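Local coordinates for methyltransferase-like protein 5 (Pyrococcus horikoshii, PDB 1WY7) that binds S-adenosyl-L-homocysteine in a methyltransferase fold and probably transfers methyl groups from S-adenosylmethionine, perhaps to RNA, at residues A[41-47]-A[142-146]. Residues are numbered along the deposited sequence; the frame is centred on the assembly and turned at random.
Sequences LAYSLGD and DVVYS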
loop_
_atom_site.group_PDB
_atom_site.type_symbol
_atom_site.label_atom_id
_atom_site.label_comp_id
_atom_site.label_asym_id
_atom_site.label_seq_id
_atom_site.Cartn_x
_atom_site.Cartn_y
_atom_site.Cartn_z
ATOM N N LEU A 41 11.447 5.245 1.541
ATOM C CA LEU A 41 11.215 6.635 1.170
ATOM C C LEU A 41 10.411 7.324 2.269
ATOM O O LEU A 41 10.787 8.398 2.753
ATOM C CB LEU A 41 10.442 6.715 -0.148
ATOM C CG LEU A 41 9.914 8.111 -0.503
ATOM C CD1 LEU A 41 11.085 9.066 -0.671
ATOM C CD2 LEU A 41 9.094 8.044 -1.785
ATOM N N ALA A 42 9.303 6.702 2.664
ATOM C CA ALA A 42 8.455 7.269 3.709
ATOM C C ALA A 42 9.230 7.391 5.006
ATOM O O ALA A 42 9.135 8.396 5.702
ATOM C CB ALA A 42 7.221 6.391 3.925
ATOM N N TYR A 43 9.988 6.356 5.344
ATOM C CA TYR A 43 10.761 6.379 6.581
ATOM C C TYR A 43 11.796 7.501 6.555
ATOM O O TYR A 43 11.906 8.272 7.506
ATOM C CB TYR A 43 11.433 5.025 6.811
ATOM C CG TYR A 43 12.394 5.005 7.977
ATOM C CD1 TYR A 43 13.756 5.238 7.784
ATOM C CD2 TYR A 43 11.941 4.772 9.273
ATOM C CE1 TYR A 43 14.645 5.240 8.856
ATOM C CE2 TYR A 43 12.816 4.774 10.355
ATOM C CZ TYR A 43 14.167 5.007 10.140
ATOM O OH TYR A 43 15.042 5.019 11.201
ATOM N N SER A 44 12.511 7.618 5.441
ATOM C CA SER A 44 13.542 8.641 5.309
ATOM C C SER A 44 13.004 10.061 5.384
ATOM O O SER A 44 13.740 10.989 5.708
ATOM C CB SER A 44 14.302 8.461 3.999
ATOM O OG SER A 44 13.505 8.878 2.911
ATOM N N LEU A 45 11.721 10.240 5.094
ATOM C CA LEU A 45 11.137 11.571 5.139
ATOM C C LEU A 45 10.463 11.842 6.474
ATOM O O LEU A 45 9.844 12.885 6.660
ATOM C CB LEU A 45 10.144 11.742 3.977
ATOM C CG LEU A 45 10.827 11.748 2.600
ATOM C CD1 LEU A 45 9.801 11.666 1.470
ATOM C CD2 LEU A 45 11.660 13.008 2.478
ATOM N N GLY A 46 10.590 10.905 7.407
ATOM C CA GLY A 46 9.976 11.065 8.710
ATOM C C GLY A 46 8.483 10.776 8.700
ATOM O O GLY A 46 7.767 11.228 9.589
ATOM N N ASP A 47 8.009 10.019 7.710
ATOM C CA ASP A 47 6.586 9.693 7.602
ATOM C C ASP A 47 6.196 8.293 8.100
ATOM O O ASP A 47 5.148 7.757 7.703
ATOM C CB ASP A 47 6.132 9.861 6.147
ATOM C CG ASP A 47 5.981 11.328 5.742
ATOM O OD1 ASP A 47 5.856 11.602 4.536
ATOM O OD2 ASP A 47 5.977 12.205 6.632
ATOM N N ASP A 142 -3.065 13.571 5.362
ATOM C CA ASP A 142 -2.458 14.698 4.657
ATOM C C ASP A 142 -1.223 14.248 3.865
ATOM O O ASP A 142 -0.704 15.001 3.036
ATOM C CB ASP A 142 -2.082 15.811 5.640
ATOM C CG ASP A 142 -3.290 16.635 6.082
ATOM O OD1 ASP A 142 -3.182 17.329 7.119
ATOM O OD2 ASP A 142 -4.336 16.600 5.388
ATOM N N VAL A 143 -0.762 13.022 4.128
ATOM C CA VAL A 143 0.373 12.439 3.408
ATOM C C VAL A 143 0.002 11.032 2.933
ATOM O O VAL A 143 -0.341 10.164 3.736
ATOM C CB VAL A 143 1.646 12.345 4.288
ATOM C CG1 VAL A 143 2.779 11.701 3.476
ATOM C CG2 VAL A 143 2.076 13.737 4.754
ATOM N N VAL A 144 0.087 10.806 1.627
ATOM C CA VAL A 144 -0.269 9.516 1.041
ATOM C C VAL A 144 0.840 8.911 0.187
ATOM O O VAL A 144 1.453 9.609 -0.625
ATOM C CB VAL A 144 -1.524 9.657 0.129
ATOM C CG1 VAL A 144 -1.830 8.338 -0.555
ATOM C CG2 VAL A 144 -2.700 10.172 0.942
ATOM N N TYR A 145 1.088 7.613 0.376
ATOM C CA TYR A 145 2.081 6.878 -0.408
ATOM C C TYR A 145 1.305 5.782 -1.126
ATOM O O TYR A 145 0.643 4.969 -0.486
ATOM C CB TYR A 145 3.158 6.230 0.486
ATOM C CG TYR A 145 4.133 7.200 1.132
ATOM C CD1 TYR A 145 5.350 7.530 0.519
ATOM C CD2 TYR A 145 3.833 7.792 2.356
ATOM C CE1 TYR A 145 6.241 8.431 1.123
ATOM C CE2 TYR A 145 4.702 8.687 2.967
ATOM C CZ TYR A 145 5.904 9.005 2.348
ATOM O OH TYR A 145 6.747 9.912 2.956
ATOM N N SER A 146 1.387 5.757 -2.450
ATOM C CA SER A 146 0.668 4.759 -3.215
ATOM C C SER A 146 1.471 4.240 -4.388
ATOM O O SER A 146 2.509 4.794 -4.739
ATOM C CB SER A 146 -0.663 5.340 -3.713
ATOM O OG SER A 146 -1.471 4.321 -4.279
#
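The last turn of helix 32-44 packs on the first residues of strand 143-149, with A42 and Y145 the closest backbone pair, 7.6 Å between their CA atoms. Beyond the helix the chain closes in a Schellman motif: G46 takes a positive phi of 78°, and two bonds lead back into the last turn, D47 N to A42 O and G46 N to Y43 O. That turn brings D47 back beside V143, and its side chain faces the strand.

Y145 carries the contact. With CG beside its own backbone N (chi1 -71°), the ring reaches from the strand to the helix end and slides under A42, whose CB sits over one face, 3.5 Å from the ring centroid, in a CH-pi contact shifted toward the hydroxyl end. L41 comes at the ring edge, its CG 4.0 Å from Y145 CE1. At the far end Y145 OH donates a very short hydrogen bond of 2.5 Å to D47 OD1; the carboxylate plane is turned 70° from the ring. The same OD1 lies 3.3 Å from V143 CG1, while L45 CD1 brushes the phenol oxygen.

R199 on strand 191-202 ties the polar cluster together, forming a salt bridge to D47 OD1 and a hydrogen bond to Y145 OH, so the buried carboxylate oxygen has two partners. I115 of the parallel neighbour 115-118 touches D47, V143 and Y145, and H171 of strand 167-179 meets L41 and L45. The helix end is thus held against strand 143-149 and its neighbours in the seven-stranded methyltransferase sheet; the bound S-adenosyl-L-homocysteine lies about 11 Å from the side chain of Y145.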